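Local atomic coordinates of oligopeptide ABC transporter, periplasmic oligopeptide-binding protein, putative (Thermotoga maritima MSB8, PDB entry 5IPW), a protein that probably binds oligopeptides in the periplasm as the solute-binding component of an ABC transporter. Residues 62-67 and 276-281; 230-235 and 246-251; 299-304 and 595-600. All blocks are in the same frame, centred on the assembly; numbering follows the deposited sequence.

Contact 1. Residues 62-67 and 276-281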
loop_
_atom_site.group_PDB
_atom_site.type_symbol
_atom_site.label_atom_id
_atom_site.label_comp_id
_atom_site.label_asym_id
_atom_site.label_seq_id
_atom_site.Cartn_x
_atom_site.Cartn_y
_atom_site.Cartn_z
ATOM N N THR A 62 -0.674 -24.256 15.255
ATOM C CA THR A 62 -1.705 -23.883 14.303
ATOM C C THR A 62 -2.151 -22.478 14.644
ATOM O O THR A 62 -2.614 -22.207 15.749
ATOM C CB THR A 62 -2.914 -24.847 14.317
ATOM O OG1 THR A 62 -2.494 -26.159 13.919
ATOM C CG2 THR A 62 -3.995 -24.386 13.349
ATOM N N TRP A 63 -2.006 -21.600 13.666
ATOM C CA TRP A 63 -2.304 -20.196 13.795
ATOM C C TRP A 63 -3.779 -20.002 13.447
ATOM O O TRP A 63 -4.178 -20.137 12.281
ATOM C CB TRP A 63 -1.358 -19.422 12.858
ATOM C CG TRP A 63 -1.603 -17.966 12.642
ATOM C CD1 TRP A 63 -2.500 -17.150 13.280
ATOM C CD2 TRP A 63 -0.893 -17.137 11.725
ATOM N NE1 TRP A 63 -2.404 -15.858 12.790
ATOM C CE2 TRP A 63 -1.418 -15.830 11.840
ATOM C CE3 TRP A 63 0.145 -17.373 10.816
ATOM C CZ2 TRP A 63 -0.942 -14.772 11.074
ATOM C CZ3 TRP A 63 0.609 -16.329 10.056
ATOM C CH2 TRP A 63 0.069 -15.039 10.187
ATOM N N ARG A 64 -4.572 -19.685 14.469
ATOM C CA ARG A 64 -6.010 -19.512 14.324
ATOM C C ARG A 64 -6.368 -18.105 13.904
ATOM O O ARG A 64 -6.025 -17.140 14.588
ATOM C CB ARG A 64 -6.721 -19.831 15.640
ATOM C CG ARG A 64 -6.488 -21.256 16.131
ATOM C CD ARG A 64 -7.001 -21.447 17.545
ATOM N NE ARG A 64 -6.258 -20.613 18.485
ATOM C CZ ARG A 64 -6.649 -20.314 19.720
ATOM N NH1 ARG A 64 -7.794 -20.784 20.215
ATOM N NH2 ARG A 64 -5.882 -19.536 20.473
ATOM N N ARG A 65 -7.060 -18.003 12.771
ATOM C CA ARG A 65 -7.636 -16.744 12.323
ATOM C C ARG A 65 -9.103 -16.952 11.959
ATOM O O ARG A 65 -9.634 -18.065 12.048
ATOM C CB ARG A 65 -6.898 -16.228 11.089
ATOM C CG ARG A 65 -5.393 -16.095 11.216
ATOM C CD ARG A 65 -4.805 -15.524 9.924
ATOM N NE ARG A 65 -4.376 -14.134 10.072
ATOM C CZ ARG A 65 -4.727 -13.113 9.289
ATOM N NH1 ARG A 65 -5.533 -13.278 8.253
ATOM N NH2 ARG A 65 -4.248 -11.898 9.543
ATOM N N VAL A 66 -9.746 -15.876 11.526
ATOM C CA VAL A 66 -11.108 -15.944 11.014
ATOM C C VAL A 66 -11.222 -15.155 9.711
ATOM O O VAL A 66 -10.595 -14.105 9.560
ATOM C CB VAL A 66 -12.138 -15.403 12.044
ATOM C CG1 VAL A 66 -12.128 -16.250 13.303
ATOM C CG2 VAL A 66 -11.874 -13.951 12.397
ATOM N N TRP A 67 -12.031 -15.659 8.781
ATOM C CA TRP A 67 -12.326 -14.926 7.537
ATOM C C TRP A 67 -13.796 -15.036 7.097
ATOM O O TRP A 67 -14.577 -15.828 7.640
ATOM C CB TRP A 67 -11.386 -15.379 6.414
ATOM C CG TRP A 67 -11.738 -16.684 5.746
ATOM C CD1 TRP A 67 -12.349 -17.771 6.306
ATOM C CD2 TRP A 67 -11.454 -17.042 4.390
ATOM N NE1 TRP A 67 -12.476 -18.776 5.378
ATOM C CE2 TRP A 67 -11.934 -18.354 4.193
ATOM C CE3 TRP A 67 -10.841 -16.377 3.320
ATOM C CZ2 TRP A 67 -11.824 -19.015 2.968
ATOM C CZ3 TRP A 67 -10.733 -17.033 2.101
ATOM C CH2 TRP A 67 -11.225 -18.339 1.936
ATOM N N TYR A 276 0.678 -24.891 10.478
ATOM C CA TYR A 276 -0.625 -24.704 9.856
ATOM C C TYR A 276 -1.215 -23.362 10.228
ATOM O O TYR A 276 -0.999 -22.873 11.339
ATOM C CB TYR A 276 -1.597 -25.780 10.330
ATOM C CG TYR A 276 -1.207 -27.176 9.951
ATOM C CD1 TYR A 276 -1.597 -27.719 8.738
ATOM C CD2 TYR A 276 -0.475 -27.957 10.811
ATOM C CE1 TYR A 276 -1.247 -29.010 8.388
ATOM C CE2 TYR A 276 -0.118 -29.248 10.480
ATOM C CZ TYR A 276 -0.503 -29.769 9.263
ATOM O OH TYR A 276 -0.133 -31.054 8.927
ATOM N N VAL A 277 -1.961 -22.771 9.304
ATOM C CA VAL A 277 -2.760 -21.602 9.624
ATOM C C VAL A 277 -4.181 -21.891 9.173
ATOM O O VAL A 277 -4.414 -22.248 8.018
ATOM C CB VAL A 277 -2.185 -20.276 9.050
ATOM C CG1 VAL A 277 -1.305 -20.516 7.843
ATOM C CG2 VAL A 277 -3.286 -19.272 8.729
ATOM N N ARG A 278 -5.120 -21.777 10.115
ATOM C CA ARG A 278 -6.512 -22.114 9.849
ATOM C C ARG A 278 -7.429 -20.913 10.017
ATOM O O ARG A 278 -7.387 -20.209 11.026
ATOM C CB ARG A 278 -6.955 -23.320 10.697
ATOM C CG ARG A 278 -7.817 -23.061 11.927
ATOM C CD ARG A 278 -7.816 -24.299 12.815
ATOM N NE ARG A 278 -9.131 -24.681 13.323
ATOM C CZ ARG A 278 -9.716 -24.204 14.425
ATOM N NH1 ARG A 278 -9.145 -23.273 15.172
ATOM N NH2 ARG A 278 -10.908 -24.660 14.780
ATOM N N HIS A 279 -8.230 -20.669 8.988
ATOM C CA HIS A 279 -9.262 -19.642 9.029
ATOM C C HIS A 279 -10.615 -20.305 9.245
ATOM O O HIS A 279 -10.963 -21.261 8.537
ATOM C CB HIS A 279 -9.291 -18.855 7.725
ATOM C CG HIS A 279 -8.074 -18.019 7.498
ATOM N ND1 HIS A 279 -6.840 -18.563 7.220
ATOM C CD2 HIS A 279 -7.904 -16.677 7.495
ATOM C CE1 HIS A 279 -5.958 -17.594 7.069
ATOM N NE2 HIS A 279 -6.580 -16.440 7.220
ATOM N N GLU A 280 -11.355 -19.815 10.238
ATOM C CA GLU A 280 -12.750 -20.188 10.412
ATOM C C GLU A 280 -13.649 -19.234 9.633
ATOM O O GLU A 280 -13.493 -18.011 9.724
ATOM C CB GLU A 280 -13.134 -20.167 11.885
ATOM C CG GLU A 280 -14.497 -20.794 12.153
ATOM C CD GLU A 280 -14.796 -20.997 13.626
ATOM O OE1 GLU A 280 -13.862 -21.008 14.460
ATOM O OE2 GLU A 280 -15.988 -21.156 13.942
ATOM N N TYR A 281 -14.583 -19.788 8.859
ATOM C CA TYR A 281 -15.600 -18.957 8.223
ATOM C C TYR A 281 -16.465 -18.315 9.317
ATOM O O TYR A 281 -16.880 -18.974 10.267
ATOM C CB TYR A 281 -16.491 -19.741 7.238
ATOM C CG TYR A 281 -17.631 -18.882 6.707
ATOM C CD1 TYR A 281 -17.457 -18.071 5.591
ATOM C CD2 TYR A 281 -18.867 -18.841 7.361
ATOM C CE1 TYR A 281 -18.482 -17.261 5.120
ATOM C CE2 TYR A 281 -19.899 -18.035 6.903
ATOM C CZ TYR A 281 -19.704 -17.246 5.783
ATOM O OH TYR A 281 -20.732 -16.444 5.330
#

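Contact 2. Residues 230-235 and 246-251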
loop_
_atom_site.group_PDB
_atom_site.type_symbol
_atom_site.label_atom_id
_atom_site.label_comp_id
_atom_site.label_asym_id
_atom_site.label_seq_id
_atom_site.Cartn_x
_atom_site.Cartn_y
_atom_site.Cartn_z
ATOM N N PHE A 230 -4.932 -19.744 -6.614
ATOM C CA PHE A 230 -4.151 -20.046 -5.408
ATOM C C PHE A 230 -5.004 -20.390 -4.187
ATOM O O PHE A 230 -4.534 -21.042 -3.264
ATOM C CB PHE A 230 -3.237 -18.875 -5.049
ATOM C CG PHE A 230 -3.929 -17.787 -4.293
ATOM C CD1 PHE A 230 -3.984 -17.821 -2.900
ATOM C CD2 PHE A 230 -4.544 -16.737 -4.959
ATOM C CE1 PHE A 230 -4.624 -16.818 -2.191
ATOM C CE2 PHE A 230 -5.191 -15.733 -4.255
ATOM C CZ PHE A 230 -5.232 -15.774 -2.869
ATOM N N LEU A 231 -6.242 -19.910 -4.179
ATOM C CA LEU A 231 -7.157 -20.078 -3.060
ATOM C C LEU A 231 -7.921 -21.385 -3.180
ATOM O O LEU A 231 -8.029 -22.136 -2.218
ATOM C CB LEU A 231 -8.136 -18.900 -3.045
ATOM C CG LEU A 231 -9.128 -18.732 -1.891
ATOM C CD1 LEU A 231 -8.409 -18.357 -0.603
ATOM C CD2 LEU A 231 -10.144 -17.656 -2.240
ATOM N N GLU A 232 -8.435 -21.656 -4.377
ATOM C CA GLU A 232 -9.345 -22.784 -4.623
ATOM C C GLU A 232 -8.609 -24.086 -4.932
ATOM O O GLU A 232 -9.031 -25.157 -4.490
ATOM C CB GLU A 232 -10.287 -22.470 -5.799
ATOM C CG GLU A 232 -11.131 -21.204 -5.660
ATOM C CD GLU A 232 -12.389 -21.391 -4.826
ATOM O OE1 GLU A 232 -13.095 -20.378 -4.598
ATOM O OE2 GLU A 232 -12.678 -22.537 -4.405
ATOM N N ASN A 233 -7.521 -24.000 -5.700
ATOM C CA ASN A 233 -6.866 -25.201 -6.220
ATOM C C ASN A 233 -5.755 -25.763 -5.326
ATOM O O ASN A 233 -4.594 -25.373 -5.408
ATOM C CB ASN A 233 -6.340 -24.964 -7.627
ATOM C CG ASN A 233 -5.801 -26.230 -8.258
ATOM O OD1 ASN A 233 -6.018 -27.326 -7.742
ATOM N ND2 ASN A 233 -5.077 -26.086 -9.366
ATOM N N THR A 234 -6.153 -26.710 -4.492
ATOM C CA THR A 234 -5.264 -27.510 -3.645
ATOM C C THR A 234 -4.107 -28.193 -4.405
ATOM O O THR A 234 -3.097 -28.583 -3.802
ATOM C CB THR A 234 -6.136 -28.538 -2.871
ATOM O OG1 THR A 234 -6.522 -27.957 -1.620
ATOM C CG2 THR A 234 -5.438 -29.874 -2.622
ATOM N N GLU A 235 -4.252 -28.350 -5.716
ATOM C CA GLU A 235 -3.243 -29.043 -6.506
ATOM C C GLU A 235 -2.211 -28.112 -7.119
ATOM O O GLU A 235 -1.230 -28.578 -7.677
ATOM C CB GLU A 235 -3.916 -29.875 -7.602
ATOM C CG GLU A 235 -4.676 -31.073 -7.066
ATOM C CD GLU A 235 -3.764 -32.156 -6.530
ATOM O OE1 GLU A 235 -2.741 -32.449 -7.178
ATOM O OE2 GLU A 235 -4.076 -32.731 -5.469
ATOM N N THR A 246 -7.448 -27.559 2.207
ATOM C CA THR A 246 -8.906 -27.748 2.252
ATOM C C THR A 246 -9.619 -26.727 1.372
ATOM O O THR A 246 -9.020 -25.751 0.926
ATOM C CB THR A 246 -9.490 -27.655 3.686
ATOM O OG1 THR A 246 -9.473 -26.295 4.149
ATOM C CG2 THR A 246 -8.732 -28.550 4.651
ATOM N N ASP A 247 -10.904 -26.969 1.130
ATOM C CA ASP A 247 -11.724 -26.091 0.304
ATOM C C ASP A 247 -12.075 -24.843 1.107
ATOM O O ASP A 247 -12.346 -24.940 2.297
ATOM C CB ASP A 247 -13.010 -26.818 -0.118
ATOM C CG ASP A 247 -13.717 -26.132 -1.268
ATOM O OD1 ASP A 247 -13.259 -26.283 -2.422
ATOM O OD2 ASP A 247 -14.721 -25.430 -1.021
ATOM N N PRO A 248 -12.084 -23.665 0.465
ATOM C CA PRO A 248 -12.451 -22.447 1.196
ATOM C C PRO A 248 -13.933 -22.325 1.585
ATOM O O PRO A 248 -14.276 -21.459 2.389
ATOM C CB PRO A 248 -12.061 -21.322 0.233
ATOM C CG PRO A 248 -12.055 -21.942 -1.115
ATOM C CD PRO A 248 -11.684 -23.381 -0.922
ATOM N N THR A 249 -14.800 -23.163 1.024
ATOM C CA THR A 249 -16.215 -23.166 1.410
ATOM C C THR A 249 -16.425 -23.943 2.706
ATOM O O THR A 249 -17.377 -23.664 3.426
ATOM C CB THR A 249 -17.134 -23.759 0.323
ATOM O OG1 THR A 249 -16.881 -25.161 0.189
ATOM C CG2 THR A 249 -16.930 -23.057 -1.019
ATOM N N GLU A 250 -15.558 -24.915 2.998
ATOM C CA GLU A 250 -15.584 -25.587 4.301
ATOM C C GLU A 250 -15.428 -24.529 5.384
ATOM O O GLU A 250 -14.956 -23.417 5.109
ATOM C CB GLU A 250 -14.483 -26.646 4.427
ATOM C CG GLU A 250 -14.681 -27.871 3.540
ATOM C CD GLU A 250 -13.470 -28.797 3.516
ATOM O OE1 GLU A 250 -13.175 -29.437 4.551
ATOM O OE2 GLU A 250 -12.815 -28.898 2.451
ATOM N N GLN A 251 -15.849 -24.847 6.606
ATOM C CA GLN A 251 -15.840 -23.843 7.672
ATOM C C GLN A 251 -14.421 -23.550 8.156
ATOM O O GLN A 251 -14.144 -22.447 8.616
ATOM C CB GLN A 251 -16.767 -24.224 8.836
ATOM C CG GLN A 251 -16.242 -25.270 9.811
ATOM C CD GLN A 251 -16.895 -25.162 11.185
ATOM O OE1 GLN A 251 -17.263 -24.069 11.629
ATOM N NE2 GLN A 251 -17.027 -26.295 11.872
#

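Contact 3. Residues 299-304 and 595-600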
loop_
_atom_site.group_PDB
_atom_site.type_symbol
_atom_site.label_atom_id
_atom_site.label_comp_id
_atom_site.label_asym_id
_atom_site.label_seq_id
_atom_site.Cartn_x
_atom_site.Cartn_y
_atom_site.Cartn_z
ATOM N N MET A 299 -3.391 -14.325 15.964
ATOM C CA MET A 299 -2.940 -13.021 15.495
ATOM C C MET A 299 -3.712 -12.634 14.245
ATOM O O MET A 299 -3.867 -13.439 13.321
ATOM C CB MET A 299 -1.411 -13.010 15.250
ATOM C CG MET A 299 -0.940 -12.573 13.861
ATOM S SD MET A 299 -1.076 -10.835 13.490
ATOM C CE MET A 299 -1.341 -10.917 11.751
ATOM N N GLN A 300 -4.189 -11.398 14.212
ATOM C CA GLN A 300 -4.897 -10.907 13.046
ATOM C C GLN A 300 -4.991 -9.404 13.085
ATOM O O GLN A 300 -5.063 -8.791 14.146
ATOM C CB GLN A 300 -6.303 -11.508 12.957
ATOM C CG GLN A 300 -7.004 -11.226 11.637
ATOM C CD GLN A 300 -8.199 -12.138 11.374
ATOM O OE1 GLN A 300 -8.247 -13.278 11.830
ATOM N NE2 GLN A 300 -9.166 -11.632 10.618
ATOM N N TRP A 301 -4.958 -8.821 11.901
ATOM C CA TRP A 301 -5.163 -7.398 11.722
ATOM C C TRP A 301 -6.360 -7.145 10.817
ATOM O O TRP A 301 -7.086 -6.165 11.001
ATOM C CB TRP A 301 -3.916 -6.777 11.093
ATOM C CG TRP A 301 -4.112 -5.375 10.614
ATOM C CD1 TRP A 301 -4.121 -4.249 11.371
ATOM C CD2 TRP A 301 -4.319 -4.956 9.265
ATOM N NE1 TRP A 301 -4.322 -3.144 10.577
ATOM C CE2 TRP A 301 -4.453 -3.551 9.279
ATOM C CE3 TRP A 301 -4.401 -5.634 8.040
ATOM C CZ2 TRP A 301 -4.668 -2.803 8.120
ATOM C CZ3 TRP A 301 -4.612 -4.890 6.879
ATOM C CH2 TRP A 301 -4.744 -3.488 6.929
ATOM N N ARG A 302 -6.572 -8.038 9.855
ATOM C CA ARG A 302 -7.396 -7.728 8.704
ATOM C C ARG A 302 -8.718 -7.045 9.070
ATOM O O ARG A 302 -8.941 -5.878 8.713
ATOM C CB ARG A 302 -7.647 -8.974 7.867
ATOM C CG ARG A 302 -8.347 -8.657 6.561
ATOM C CD ARG A 302 -8.227 -9.805 5.584
ATOM N NE ARG A 302 -9.024 -9.589 4.378
ATOM C CZ ARG A 302 -8.731 -8.724 3.410
ATOM N NH1 ARG A 302 -7.660 -7.954 3.488
ATOM N NH2 ARG A 302 -9.523 -8.620 2.351
ATOM N N HIS A 303 -9.597 -7.740 9.775
ATOM C CA HIS A 303 -10.893 -7.125 10.077
ATOM C C HIS A 303 -10.888 -6.396 11.402
ATOM O O HIS A 303 -11.670 -5.477 11.601
ATOM C CB HIS A 303 -11.991 -8.156 9.980
ATOM C CG HIS A 303 -12.081 -8.751 8.616
ATOM N ND1 HIS A 303 -12.267 -7.980 7.490
ATOM C CD2 HIS A 303 -11.946 -10.026 8.184
ATOM C CE1 HIS A 303 -12.281 -8.760 6.425
ATOM N NE2 HIS A 303 -12.085 -10.005 6.819
ATOM N N ILE A 304 -9.963 -6.791 12.271
ATOM C CA ILE A 304 -9.698 -6.125 13.546
ATOM C C ILE A 304 -9.359 -4.637 13.348
ATOM O O ILE A 304 -9.856 -3.783 14.084
ATOM C CB ILE A 304 -8.508 -6.791 14.293
ATOM C CG1 ILE A 304 -8.567 -8.326 14.261
ATOM C CG2 ILE A 304 -8.438 -6.311 15.735
ATOM C CD1 ILE A 304 -9.893 -8.923 14.662
ATOM N N ASP A 595 -4.709 7.506 11.563
ATOM C CA ASP A 595 -5.680 6.705 12.317
ATOM C C ASP A 595 -5.009 5.456 12.878
ATOM O O ASP A 595 -4.098 4.898 12.269
ATOM C CB ASP A 595 -6.843 6.233 11.432
ATOM C CG ASP A 595 -7.694 7.368 10.914
ATOM O OD1 ASP A 595 -7.145 8.256 10.231
ATOM O OD2 ASP A 595 -8.917 7.353 11.168
ATOM N N LEU A 596 -5.471 5.007 14.034
ATOM C CA LEU A 596 -5.007 3.745 14.567
ATOM C C LEU A 596 -5.668 2.656 13.740
ATOM O O LEU A 596 -6.854 2.741 13.444
ATOM C CB LEU A 596 -5.382 3.610 16.046
ATOM C CG LEU A 596 -4.349 2.988 16.986
ATOM C CD1 LEU A 596 -3.012 3.718 16.955
ATOM C CD2 LEU A 596 -4.908 3.005 18.396
ATOM N N SER A 597 -4.882 1.660 13.341
ATOM C CA SER A 597 -5.369 0.496 12.602
ATOM C C SER A 597 -4.820 -0.737 13.305
ATOM O O SER A 597 -3.877 -1.362 12.825
ATOM C CB SER A 597 -4.891 0.545 11.146
ATOM O OG SER A 597 -5.450 -0.517 10.391
ATOM N N PRO A 598 -5.400 -1.078 14.460
ATOM C CA PRO A 598 -4.757 -2.009 15.369
ATOM C C PRO A 598 -4.886 -3.471 14.981
ATOM O O PRO A 598 -5.788 -3.861 14.240
ATOM C CB PRO A 598 -5.488 -1.758 16.686
ATOM C CG PRO A 598 -6.861 -1.395 16.257
ATOM C CD PRO A 598 -6.675 -0.582 15.005
ATOM N N ALA A 599 -3.965 -4.262 15.507
ATOM C CA ALA A 599 -3.978 -5.699 15.333
ATOM C C ALA A 599 -3.891 -6.296 16.711
ATOM O O ALA A 599 -3.629 -5.589 17.688
ATOM C CB ALA A 599 -2.782 -6.138 14.503
ATOM N N ILE A 600 -4.108 -7.596 16.800
ATOM C CA ILE A 600 -3.880 -8.294 18.048
ATOM C C ILE A 600 -3.015 -9.507 17.805
ATOM O O ILE A 600 -3.003 -10.066 16.710
ATOM C CB ILE A 600 -5.192 -8.697 18.761
ATOM C CG1 ILE A 600 -5.923 -9.822 18.024
ATOM C CG2 ILE A 600 -6.098 -7.484 18.913
ATOM C CD1 ILE A 600 -7.077 -10.407 18.820
#

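Contact 1. Residues 62-67 and 276-281
Trp63, Arg65 and Trp67 of strand 62-67 bond to alternate residues of strand 276-281 in parallel pairing, with the strand directions 34° apart. Trp63 N donates to Tyr276 O at 2.8 Å, and Arg65 N to Arg278 O at 2.8 Å. Arg278 N and Glu280 N answer on Trp63 O and Arg65 O. Trp67 N ends the series on Glu280 O at 2.9 Å.

On the face that carries these three residues, His279 lies between Arg65 and Trp67. Arg65 CB sits over one face of the imidazole, 4.0 Å from the His279 ring centroid. A bend at chi3 swings the guanidinium so that Arg65 NH1 makes a weak hydrogen bond to His279 NE2 at 3.5 Å. The two flat groups are turned 66° apart. Toward Trp67, His279 CB lies over the five-membered ring, 3.9 Å from its centroid. The imidazole edge points at that same indole ring in a T-shaped pair, planes 62° apart. Ile76 and Leu79 of helix 73-80 pack on this face.

On the other face Arg278 and Arg64 run side by side, and Arg278 NH1 touches Arg64 CG at 3.5 Å, near the guanidinium plane. Each has its own partner: Arg64 forms a salt bridge with Asp298, and Arg278 a cation-pi contact with Phe252.

The chemistry differs between the faces. One holds a buried imidazole between an aliphatic stem and an indole. There His279 NE2 probably acts as an acceptor, which fits a neutral ring beside the Arg65 charge.

Contact 2. Residues 230-235 and 246-251
Glu232 reaches Pro248 through a bend at chi2 (-82°), after CG has left the backbone anti to the carbonyl carbon (chi1 -57°). The Glu232 side chain crosses Pro248 at about a right angle and brings its carboxylate against the ring carbons. Glu232 OE2 meets Pro248 CG at 3.4 Å and Pro248 CD at 3.7 Å. Leu231 takes a different first torsion, with CG anti to the backbone N (chi1 -174°). Its CG then lies 4.4 Å from Pro248 CG. Trp67 packs on both Leu231 and Pro248, and the backbone O of Leu231 accepts from Tyr253 OH.

No hydrogen bond joins segments 230-235 and 246-251. Thr234 OG1 is 4.0 Å from Thr246 N and bonds instead to Pro244 O. The two acidic groups come fairly close, with Glu232 OE2 4.3 Å from Asp247 OD1. This may raise the proton affinity of one of them.

Each segment is braced from within. Asp247 OD2 accepts from Thr249 N at 3.1 Å, which turns the chain around Pro248. Glu250 OE2 accepts from Asp247 N at 3.0 Å. In the other segment Asn233 OD1 takes the N-H of Glu235 at 2.9 Å, met from above the amide plane. Asn233 ND2 bonds to Lys227 O and Tyr194 OH, tying this turn to helices 220-227 and 192-195.

The contact joins the loops that precede and follow strand 242-244, an outermost strand of its sheet. Asn233 and Asp247 each form an Asx turn, and Pro248, which meets both Leu231 and the Glu232 carboxylate, makes most of the contact between the two loops.

Contact 3. Residues 299-304 and 595-600
Gln300 and Ile600 form an antiparallel hydrogen-bonded pair. Gln300 N donates to Ile600 O at 3.1 Å, and Ile600 N returns the bond to Gln300 O at 3.1 Å. Just outside the pair, Met299 CA gives a CA-H...O contact to Ile600 O at 3.2 Å. The pairing is short: just beyond Gln300 and before Ala599 the chains are loop or turn.

The side-chain bonds centre on the Trp301 indole. Trp301 NE1 lies 2.9 Å from Ser597 OG and 2.9 Å from Ser597 O. The N-H is therefore shared: the bond to OG is bent, at 135°, and the one to the carbonyl is weak. Ser597 OG lies at the ring edge, tilted 17° from its plane. Its first torsion (chi1 -175°) places OG anti to the backbone N, where it also bonds to Gly305 O. The hydroxyl accepts from the indole N-H and, since Gly305 O is a carbonyl, donates to it.

The apolar contacts lie on two sides. Trp301 CB meets Ala599 CB at 3.6 Å, with that methyl group at the indole edge. Trp331 of strand 326-333 meets both the Trp301 ring and Ala599. Beside the strand pair, Ile304 CG2 touches Ile600 CG2 at 4.1 Å, the two side chains crossing at about a right angle. Leu317 of helix 311-324 packs on both isoleucines.

In this largely buried contact, one N-H and one hydroxyl link the indole, the hydroxyl and carbonyl oxygens of Ser597 and the chain at Gly305. Beyond the end of the strand pairing, these bonds probably fix the rotation of the Trp301 ring.

How the contacts relate
Contact 1 stands between the other two. Its centre is about 13 Å from that of contact 2 and about 15 Å from that of contact 3. The centres of contacts 2 and 3 are about 25 Å apart, and their nearest atoms about 10 Å. Tyr281 N of contact 1 probably bonds to Gln251 O of contact 2 at 2.7 Å. Toward contact 3, Trp63 NE1 probably bonds to Met299 O at 2.9 Å, and Val66 N to Gln300 OE1 at 3.0 Å. Strand 62-67 thus connects two separate sheets. Along the chain, contact 2 falls between the two strands of contact 1, and contact 3 follows.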